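Local coordinates for protein 2-c-methyl-d-erythritol 2,4-cyclodiphosphate synthase (Plasmodium falciparum, PDB 4C81) that probably converts a cytidine-diphosphate-linked methylerythritol phosphate substrate into 2-C-methyl-D-erythritol 2,4-cyclodiphosphate with release of CMP, a step of isoprenoid precursor synthesis, at residues L77-I82 with R106-K111; I100-A105 with S142-I147. The protein carries 1 engineered substitution. All coordinates share one frame; numbering follows the deposited sequence. Where two conformers were deposited one is given.

Interaction 1 (L77-I82 with R106-K111); sequences LGSLDI and RLLIYK. With CDP (cytidine-5'-diphosphate), chain D.
L77 and L108 carry most of this contact, their side chains reaching toward each other tip to tip. On L77 the touching branch is CD1, which stands 3.6 Å from CG of L108 and 3.7 Å from its CD2, so the methyl lies against the CG–CD2 side of the opposing leucine. In L108, CG lies anti to the backbone N (chi1 174°), which carries the branch off helix 97-111 and over to the 77-82 segment. S79 meets the same branch from the loop side: its OG is 3.5 Å from L108 CD2, a polar atom against a methyl and no hydrogen bond. This approach belongs to one of two conformers of S79 and is less certain. I109 adds a looser flank, with CG1 4.2 Å from L77 CD1.

The turn between them lets L77 and S79 both reach L108. Helix 64-77 ends in a Schellman motif at G78, whose phi is positive (77°). L74 of that helix also packs on both S79 and L108, while L179 and Y114 of the sheet lie against L77 and I109.

Further on, D81 caps the start of helix 82-85 and binds the nucleotide. It has two conformers; in the one described here, OD1 accepts hydrogen bonds from both ribose hydroxyls of CDP, O2' at 2.7 Å and O3' at 2.8 Å, while OD2 is hydrogen-bonded to T84 and forms a salt bridge with R134 of a second subunit. No hydrogen bond joins the two segments, which implies that they meet through undirected van der Waals packing, almost all apolar, whereas the directional bonds to the nucleotide lie at D81.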
ATOM      1  N   LEU A  77       6.357   0.869 -14.453  1.00 20.42           N
ATOM      2  CA  LEU A  77       6.867   1.311 -15.751  1.00 17.57           C
ATOM      3  C   LEU A  77       5.965   2.334 -16.449  1.00 26.24           C
ATOM      4  O   LEU A  77       6.324   2.862 -17.503  1.00 26.82           O
ATOM      5  CB  LEU A  77       7.083   0.099 -16.663  1.00 16.34           C
ATOM      6  CG  LEU A  77       8.197  -0.843 -16.209  1.00 16.03           C
ATOM      7  CD1 LEU A  77       8.095  -2.197 -16.905  1.00 29.04           C
ATOM      8  CD2 LEU A  77       9.567  -0.214 -16.439  1.00 21.74           C
ATOM      9  N   GLY A  78       4.803   2.619 -15.865  1.00 23.34           N
ATOM     10  CA  GLY A  78       3.858   3.553 -16.469  1.00 31.32           C
ATOM     11  C   GLY A  78       3.071   2.976 -17.631  1.00 33.13           C
ATOM     12  O   GLY A  78       2.495   3.726 -18.422  1.00 33.87           O
ATOM     13  N   SER A  79       3.062   1.650 -17.755  0.70 24.91           N
ATOM     14  CA  SER A  79       2.320   0.987 -18.819  0.70 27.14           C
ATOM     15  C   SER A  79       0.847   0.937 -18.447  0.70 35.02           C
ATOM     16  O   SER A  79       0.488   1.108 -17.283  0.70 47.89           O
ATOM     17  CB  SER A  79       2.846  -0.432 -19.048  0.70 26.95           C
ATOM     18  OG  SER A  79       4.193  -0.423 -19.485  0.70 43.81           O
ATOM     19  N   LEU A  80      -0.003   0.705 -19.441  0.70 45.90           N
ATOM     20  CA  LEU A  80      -1.419   0.481 -19.184  0.70 28.17           C
ATOM     21  C   LEU A  80      -1.551  -0.858 -18.455  0.70 23.78           C
ATOM     22  O   LEU A  80      -0.771  -1.779 -18.699  0.70 44.66           O
ATOM     23  CB  LEU A  80      -2.219   0.468 -20.490  0.70 31.87           C
ATOM     24  CG  LEU A  80      -2.107   1.703 -21.388  0.70 32.40           C
ATOM     25  CD1 LEU A  80      -2.969   1.537 -22.629  0.70 40.16           C
ATOM     26  CD2 LEU A  80      -2.489   2.967 -20.637  0.70 48.06           C
ATOM     27  N   ASP A  81      -2.528  -0.953 -17.557  0.70 28.55           N
ATOM     28  CA  ASP A  81      -2.739  -2.173 -16.769  0.70 24.10           C
ATOM     29  C   ASP A  81      -3.259  -3.321 -17.641  0.70 27.71           C
ATOM     30  O   ASP A  81      -3.632  -3.111 -18.796  0.70 31.65           O
ATOM     31  CB  ASP A  81      -3.701  -1.903 -15.605  0.70 31.16           C
ATOM     32  CG  ASP A  81      -5.083  -1.483 -16.071  0.70 40.84           C
ATOM     33  OD1 ASP A  81      -5.929  -2.371 -16.306  0.70 33.51           O
ATOM     34  OD2 ASP A  81      -5.323  -0.264 -16.192  0.70 31.33           O
ATOM     35  N   ILE A  82      -3.283  -4.527 -17.079  1.00 38.39           N
ATOM     36  CA  ILE A  82      -3.712  -5.730 -17.813  1.00 36.94           C
ATOM     37  C   ILE A  82      -5.134  -5.615 -18.364  1.00 39.21           C
ATOM     38  O   ILE A  82      -5.390  -5.999 -19.507  1.00 37.22           O
ATOM     39  CB  ILE A  82      -3.595  -7.005 -16.945  1.00 36.50           C
ATOM     40  CG1 ILE A  82      -2.126  -7.396 -16.773  1.00 45.35           C
ATOM     41  CG2 ILE A  82      -4.367  -8.167 -17.569  1.00 47.54           C
ATOM     42  CD1 ILE A  82      -1.413  -7.761 -18.073  1.00 33.91           C
ATOM     43  N   ARG A 106       7.439  -9.838 -17.561  1.00 21.89           N
ATOM     44  CA  ARG A 106       8.860 -10.170 -17.512  1.00 23.16           C
ATOM     45  C   ARG A 106       9.578  -9.589 -18.725  1.00 22.20           C
ATOM     46  O   ARG A 106      10.614  -8.947 -18.586  1.00 21.80           O
ATOM     47  CB  ARG A 106       9.065 -11.684 -17.467  1.00 25.30           C
ATOM     48  CG  ARG A 106      10.527 -12.113 -17.377  1.00 27.72           C
ATOM     49  CD  ARG A 106      10.666 -13.624 -17.295  1.00 37.43           C
ATOM     50  NE  ARG A 106      10.102 -14.294 -18.467  1.00 40.11           N
ATOM     51  CZ  ARG A 106      10.707 -14.405 -19.651  1.00 58.82           C
ATOM     52  NH1 ARG A 106      11.915 -13.886 -19.857  1.00 42.47           N
ATOM     53  NH2 ARG A 106      10.093 -15.040 -20.645  1.00 63.27           N
ATOM     54  N   LEU A 107       9.011  -9.812 -19.907  1.00 24.37           N
ATOM     55  CA  LEU A 107       9.627  -9.341 -21.153  1.00 21.82           C
ATOM     56  C   LEU A 107       9.566  -7.819 -21.299  1.00 26.32           C
ATOM     57  O   LEU A 107      10.444  -7.226 -21.921  1.00 25.19           O
ATOM     58  CB  LEU A 107       8.993 -10.029 -22.366  1.00 22.09           C
ATOM     59  CG  LEU A 107       9.264 -11.533 -22.442  1.00 26.69           C
ATOM     60  CD1 LEU A 107       8.342 -12.216 -23.445  1.00 28.32           C
ATOM     61  CD2 LEU A 107      10.727 -11.796 -22.778  1.00 38.45           C
ATOM     62  N   LEU A 108       8.538  -7.197 -20.723  1.00 18.54           N
ATOM     63  CA  LEU A 108       8.419  -5.739 -20.701  1.00 22.24           C
ATOM     64  C   LEU A 108       9.543  -5.105 -19.879  1.00 21.10           C
ATOM     65  O   LEU A 108      10.140  -4.114 -20.296  1.00 23.69           O
ATOM     66  CB  LEU A 108       7.058  -5.320 -20.132  1.00 20.47           C
ATOM     67  CG  LEU A 108       6.814  -3.824 -19.903  1.00 25.93           C
ATOM     68  CD1 LEU A 108       6.737  -3.074 -21.221  1.00 27.88           C
ATOM     69  CD2 LEU A 108       5.540  -3.620 -19.098  1.00 25.82           C
ATOM     70  N   ILE A 109       9.814  -5.677 -18.706  1.00 18.52           N
ATOM     71  CA  ILE A 109      10.906  -5.225 -17.845  1.00 16.98           C
ATOM     72  C   ILE A 109      12.229  -5.304 -18.602  1.00 23.98           C
ATOM     73  O   ILE A 109      13.035  -4.373 -18.559  1.00 22.65           O
ATOM     74  CB  ILE A 109      11.005  -6.082 -16.555  1.00 23.98           C
ATOM     75  CG1 ILE A 109       9.831  -5.784 -15.618  1.00 26.74           C
ATOM     76  CG2 ILE A 109      12.306  -5.806 -15.820  1.00 23.14           C
ATOM     77  CD1 ILE A 109       9.716  -6.760 -14.455  1.00 24.51           C
ATOM     78  N   TYR A 110      12.428  -6.416 -19.306  1.00 20.59           N
ATOM     79  CA  TYR A 110      13.651  -6.647 -20.064  1.00 33.50           C
ATOM     80  C   TYR A 110      13.813  -5.653 -21.210  1.00 25.62           C
ATOM     81  O   TYR A 110      14.881  -5.062 -21.368  1.00 25.92           O
ATOM     82  CB  TYR A 110      13.690  -8.075 -20.608  1.00 25.03           C
ATOM     83  CG  TYR A 110      15.011  -8.422 -21.256  1.00 32.02           C
ATOM     84  CD1 TYR A 110      16.054  -8.961 -20.507  1.00 37.34           C
ATOM     85  CD2 TYR A 110      15.223  -8.197 -22.613  1.00 31.77           C
ATOM     86  CE1 TYR A 110      17.275  -9.276 -21.097  1.00 35.22           C
ATOM     87  CE2 TYR A 110      16.440  -8.505 -23.209  1.00 35.44           C
ATOM     88  CZ  TYR A 110      17.460  -9.044 -22.446  1.00 44.74           C
ATOM     89  OH  TYR A 110      18.666  -9.352 -23.031  1.00 43.80           O
ATOM     90  N   LYS A 111      12.760  -5.459 -22.000  1.00 25.08           N
ATOM     91  CA  LYS A 111      12.849  -4.560 -23.158  1.00 28.08           C
ATOM     92  C   LYS A 111      12.964  -3.083 -22.761  1.00 26.19           C
ATOM     93  O   LYS A 111      13.400  -2.262 -23.566  1.00 29.60           O
ATOM     94  CB  LYS A 111      11.689  -4.791 -24.140  1.00 29.13           C
ATOM     95  CG  LYS A 111      10.369  -4.116 -23.800  1.00 31.50           C
ATOM     96  CD  LYS A 111       9.248  -4.670 -24.669  1.00 36.75           C
ATOM     97  CE  LYS A 111       7.993  -3.816 -24.585  1.00 50.01           C
ATOM     98  NZ  LYS A 111       6.785  -4.542 -25.073  1.00 35.69           N
TER
HETATM   99  O3B CDP D1242     -12.185  -8.484 -12.382  0.60 63.79           O
HETATM  100  PB  CDP D1242     -10.815  -7.741 -12.830  0.60 55.94           P
HETATM  101  O1B CDP D1242      -9.673  -8.455 -11.973  0.60 30.76           O
HETATM  102  O2B CDP D1242     -10.544  -7.864 -14.285  0.60 35.89           O
HETATM  103  O3A CDP D1242     -10.853  -6.223 -12.285  0.60 39.92           O
HETATM  104  PA  CDP D1242     -12.132  -5.245 -12.401  0.60 28.07           P
HETATM  105  O1A CDP D1242     -13.347  -5.975 -12.824  0.60 29.29           O
HETATM  106  O2A CDP D1242     -12.168  -4.439 -11.163  0.60 52.70           O
HETATM  107  O5' CDP D1242     -11.701  -4.258 -13.594  0.60 36.57           O
HETATM  108  C5' CDP D1242     -11.021  -4.728 -14.765  0.60 34.78           C
HETATM  109  C4' CDP D1242     -10.363  -3.558 -15.500  0.60 50.81           C
HETATM  110  O4' CDP D1242     -11.357  -2.511 -15.625  0.60 36.90           O
HETATM  111  C3' CDP D1242      -9.247  -2.936 -14.664  0.60 37.36           C
HETATM  112  O3' CDP D1242      -8.006  -3.611 -14.896  0.60 45.65           O
HETATM  113  C2' CDP D1242      -9.209  -1.519 -15.227  0.60 22.88           C
HETATM  114  O2' CDP D1242      -8.461  -1.490 -16.447  0.60 34.73           O
HETATM  115  C1' CDP D1242     -10.684  -1.219 -15.536  0.60 28.94           C
HETATM  116  N1  CDP D1242     -11.239  -0.351 -14.453  0.60 30.87           N
HETATM  117  C2  CDP D1242     -10.867   1.005 -14.407  0.60 23.96           C
HETATM  118  O2  CDP D1242     -10.095   1.473 -15.244  0.60 20.13           O
HETATM  119  N3  CDP D1242     -11.380   1.825 -13.401  0.60 12.03           N
HETATM  120  C4  CDP D1242     -12.250   1.329 -12.433  0.60 14.71           C
HETATM  121  N4  CDP D1242     -12.710   2.152 -11.495  0.60 12.09           N
HETATM  122  C5  CDP D1242     -12.628  -0.009 -12.471  0.60 41.32           C
HETATM  123  C6  CDP D1242     -12.128  -0.845 -13.470  0.60 53.38           C

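Interaction 2 (I100-A105 with S142-I147); sequences IFLRYA and STVLNI
With chi1 at -173°, V144 has CG1 opposite its backbone N, a position that sends this methyl to the base of L102; chi1 of L102, at -87°, in turn places CG and CD1 of the leucine, the latter beside L145. V144 CG1 presses in 3.4 Å from L102 CB, and is 4.0 Å from L102 CG. The first of these carbon pairs is closer than normal van der Waals contact; because V144 was deposited in two conformers, that tightness is doubtful as evidence of strain. The two side chains cross at about a right angle, so the valine branch meets the leucine near its root.

L145, the next residue, brings CD2 to 4.1 Å from L102 CD1 in a methyl-to-methyl contact at an oblique angle. L102 is thus touched at two levels, by V144 at CB and CG and by L145 at CD1. The backbones are nearest at the L102 and V144 CA atoms, 6.8 Å apart.

In the fold, this is where two helices packed on the mixed sheet meet: the middle of helix 97-111 and the last turn of helix 130-145, within the alpha/beta subunit of the trimeric YgbB family. Y66 and V70 of helix 64-77 also pack on L102, and I116 of strand 114-124 lies against L145; L102 and L145 are buried, with V144 nearer the surface. At N146 the chain leaves the helix with positive phi (59°), and I147 N still bonds to S142 O at 3.1 Å before the chain runs on toward strand 152-157, whose I152 touches both S142 and I147.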
ATOM      1  N   ILE A 100       0.291 -15.889 -19.404  1.00 24.35           N
ATOM      2  CA  ILE A 100       0.468 -14.978 -20.534  1.00 32.99           C
ATOM      3  C   ILE A 100       0.823 -13.564 -20.052  1.00 42.42           C
ATOM      4  O   ILE A 100       1.693 -12.909 -20.628  1.00 31.01           O
ATOM      5  CB  ILE A 100      -0.801 -14.930 -21.425  1.00 31.75           C
ATOM      6  CG1 ILE A 100      -0.995 -16.265 -22.157  1.00 30.12           C
ATOM      7  CG2 ILE A 100      -0.713 -13.803 -22.441  1.00 30.00           C
ATOM      8  CD1 ILE A 100      -2.367 -16.417 -22.793  1.00 45.74           C
ATOM      9  N   PHE A 101       0.162 -13.108 -18.988  1.00 26.89           N
ATOM     10  CA  PHE A 101       0.405 -11.763 -18.450  1.00 25.25           C
ATOM     11  C   PHE A 101       1.734 -11.648 -17.708  1.00 20.63           C
ATOM     12  O   PHE A 101       2.395 -10.613 -17.783  1.00 22.74           O
ATOM     13  CB  PHE A 101      -0.729 -11.327 -17.510  1.00 23.47           C
ATOM     14  CG  PHE A 101      -2.096 -11.315 -18.148  1.00 35.15           C
ATOM     15  CD1 PHE A 101      -2.277 -10.904 -19.466  1.00 43.92           C
ATOM     16  CD2 PHE A 101      -3.209 -11.715 -17.417  1.00 55.66           C
ATOM     17  CE1 PHE A 101      -3.542 -10.896 -20.042  1.00 69.54           C
ATOM     18  CE2 PHE A 101      -4.475 -11.705 -17.986  1.00 52.62           C
ATOM     19  CZ  PHE A 101      -4.641 -11.298 -19.300  1.00 44.70           C
ATOM     20  N   LEU A 102       2.115 -12.692 -16.978  1.00 22.83           N
ATOM     21  CA  LEU A 102       3.385 -12.699 -16.255  1.00 21.56           C
ATOM     22  C   LEU A 102       4.581 -12.728 -17.212  1.00 33.29           C
ATOM     23  O   LEU A 102       5.603 -12.097 -16.939  1.00 31.18           O
ATOM     24  CB  LEU A 102       3.469 -13.874 -15.273  1.00 31.82           C
ATOM     25  CG  LEU A 102       2.887 -13.665 -13.869  1.00 31.84           C
ATOM     26  CD1 LEU A 102       3.690 -12.627 -13.092  1.00 28.86           C
ATOM     27  CD2 LEU A 102       1.423 -13.277 -13.918  1.00 81.51           C
ATOM     28  N   ARG A 103       4.458 -13.456 -18.322  1.00 33.00           N
ATOM     29  CA  ARG A 103       5.532 -13.482 -19.322  1.00 29.47           C
ATOM     30  C   ARG A 103       5.633 -12.143 -20.051  1.00 28.45           C
ATOM     31  O   ARG A 103       6.733 -11.695 -20.363  1.00 30.23           O
ATOM     32  CB  ARG A 103       5.387 -14.654 -20.308  1.00 37.95           C
ATOM     33  CG  ARG A 103       4.279 -14.535 -21.355  1.00 39.26           C
ATOM     34  CD  ARG A 103       4.628 -15.327 -22.614  1.00 73.79           C
ATOM     35  NE  ARG A 103       4.973 -16.719 -22.316  1.00 52.75           N
ATOM     36  CZ  ARG A 103       4.098 -17.715 -22.176  1.00 38.67           C
ATOM     37  NH1 ARG A 103       2.789 -17.508 -22.304  1.00 53.05           N
ATOM     38  NH2 ARG A 103       4.538 -18.939 -21.903  1.00 62.47           N
ATOM     39  N   TYR A 104       4.491 -11.504 -20.306  1.00 23.57           N
ATOM     40  CA  TYR A 104       4.480 -10.159 -20.886  1.00 22.11           C
ATOM     41  C   TYR A 104       5.227  -9.195 -19.967  1.00 27.87           C
ATOM     42  O   TYR A 104       6.095  -8.444 -20.415  1.00 22.96           O
ATOM     43  CB  TYR A 104       3.049  -9.652 -21.118  1.00 30.50           C
ATOM     44  CG  TYR A 104       2.984  -8.185 -21.506  1.00 30.39           C
ATOM     45  CD1 TYR A 104       3.252  -7.776 -22.812  1.00 25.24           C
ATOM     46  CD2 TYR A 104       2.679  -7.203 -20.563  1.00 30.57           C
ATOM     47  CE1 TYR A 104       3.207  -6.435 -23.172  1.00 33.32           C
ATOM     48  CE2 TYR A 104       2.633  -5.857 -20.915  1.00 32.65           C
ATOM     49  CZ  TYR A 104       2.897  -5.479 -22.220  1.00 28.11           C
ATOM     50  OH  TYR A 104       2.855  -4.152 -22.576  1.00 35.52           O
ATOM     51  N   ALA A 105       4.890  -9.237 -18.680  1.00 28.22           N
ATOM     52  CA  ALA A 105       5.508  -8.353 -17.693  1.00 22.65           C
ATOM     53  C   ALA A 105       7.017  -8.574 -17.585  1.00 23.29           C
ATOM     54  O   ALA A 105       7.782  -7.612 -17.523  1.00 26.00           O
ATOM     55  CB  ALA A 105       4.844  -8.535 -16.327  1.00 24.73           C
ATOM     56  N   SER A 142       9.610 -16.982  -8.607  1.00 21.95           N
ATOM     57  CA  SER A 142      11.006 -16.941  -9.049  1.00 21.77           C
ATOM     58  C   SER A 142      11.157 -17.523 -10.453  1.00 27.01           C
ATOM     59  O   SER A 142      11.910 -16.996 -11.272  1.00 25.22           O
ATOM     60  CB  SER A 142      11.912 -17.686  -8.065  1.00 29.99           C
ATOM     61  OG  SER A 142      11.540 -19.047  -7.946  1.00 46.54           O
ATOM     62  N   THR A 143      10.425 -18.600 -10.724  1.00 27.90           N
ATOM     63  CA  THR A 143      10.478 -19.270 -12.022  1.00 31.90           C
ATOM     64  C   THR A 143       9.865 -18.424 -13.143  1.00 24.75           C
ATOM     65  O   THR A 143      10.472 -18.273 -14.207  1.00 41.11           O
ATOM     66  CB  THR A 143       9.747 -20.633 -11.974  1.00 34.26           C
ATOM     67  OG1 THR A 143      10.348 -21.467 -10.975  1.00 31.17           O
ATOM     68  CG2 THR A 143       9.813 -21.333 -13.326  1.00 50.15           C
ATOM     69  N   VAL A 144       8.682 -17.867 -12.892  1.00 22.98           N
ATOM     70  CA  VAL A 144       7.934 -17.139 -13.919  0.50 28.49           C
ATOM     71  C   VAL A 144       8.538 -15.762 -14.209  1.00 37.27           C
ATOM     72  O   VAL A 144       8.405 -15.248 -15.320  1.00 40.21           O
ATOM     73  CB  VAL A 144       6.441 -16.982 -13.539  0.50 32.16           C
ATOM     74  CG1 VAL A 144       5.657 -16.383 -14.693  0.50 36.14           C
ATOM     75  CG2 VAL A 144       5.840 -18.326 -13.148  0.50 53.63           C
ATOM     76  N   LEU A 145       9.199 -15.169 -13.216  1.00 22.72           N
ATOM     77  CA  LEU A 145       9.845 -13.862 -13.393  1.00 25.06           C
ATOM     78  C   LEU A 145      11.340 -13.972 -13.691  1.00 22.12           C
ATOM     79  O   LEU A 145      11.977 -12.977 -14.047  1.00 28.89           O
ATOM     80  CB  LEU A 145       9.621 -12.971 -12.164  1.00 21.62           C
ATOM     81  CG  LEU A 145       8.194 -12.463 -11.943  1.00 26.68           C
ATOM     82  CD1 LEU A 145       8.118 -11.604 -10.688  1.00 23.62           C
ATOM     83  CD2 LEU A 145       7.693 -11.685 -13.150  1.00 35.10           C
ATOM     84  N   ASN A 146      11.893 -15.178 -13.545  1.00 25.20           N
ATOM     85  CA  ASN A 146      13.321 -15.435 -13.744  1.00 31.54           C
ATOM     86  C   ASN A 146      14.192 -14.600 -12.795  1.00 32.34           C
ATOM     87  O   ASN A 146      15.151 -13.946 -13.213  1.00 31.28           O
ATOM     88  CB  ASN A 146      13.710 -15.207 -15.216  1.00 38.17           C
ATOM     89  CG  ASN A 146      15.052 -15.834 -15.581  1.00 54.63           C
ATOM     90  OD1 ASN A 146      15.570 -16.698 -14.871  1.00 45.54           O
ATOM     91  ND2 ASN A 146      15.616 -15.396 -16.700  1.00 78.35           N
ATOM     92  N   ILE A 147      13.833 -14.621 -11.513  1.00 28.60           N
ATOM     93  CA  ILE A 147      14.613 -13.957 -10.466  1.00 30.65           C
ATOM     94  C   ILE A 147      14.920 -14.947  -9.349  1.00 25.95           C
ATOM     95  O   ILE A 147      14.379 -16.054  -9.325  1.00 29.76           O
ATOM     96  CB  ILE A 147      13.886 -12.708  -9.891  1.00 19.79           C
ATOM     97  CG1 ILE A 147      12.539 -13.085  -9.253  1.00 26.94           C
ATOM     98  CG2 ILE A 147      13.686 -11.661 -10.983  1.00 25.65           C
ATOM     99  CD1 ILE A 147      11.788 -11.901  -8.654  1.00 27.55           C
TER

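In the fold
Helix 97-111 serves both contacts, with 100-105 in interaction 2 and 106-111 in interaction 1, and the two centres lie 11 Å apart. The segments alternate along the chain. The contacts also touch directly: R106 CD of interaction 1 lies 3.4 Å from V144 O, and I82 CD1 is 3.5 Å from F101 CD1, both by packing. Helix 64-77 packs on both, V70 touching I82 and L102, and L74 touching L108 and Y104. Only interaction 1 includes a ligand-pocket residue, D81. The L102 side chain of interaction 2 is about 12 Å from a bound CDP and about 10 Å from a zinc ion, so L102 is not part of the site.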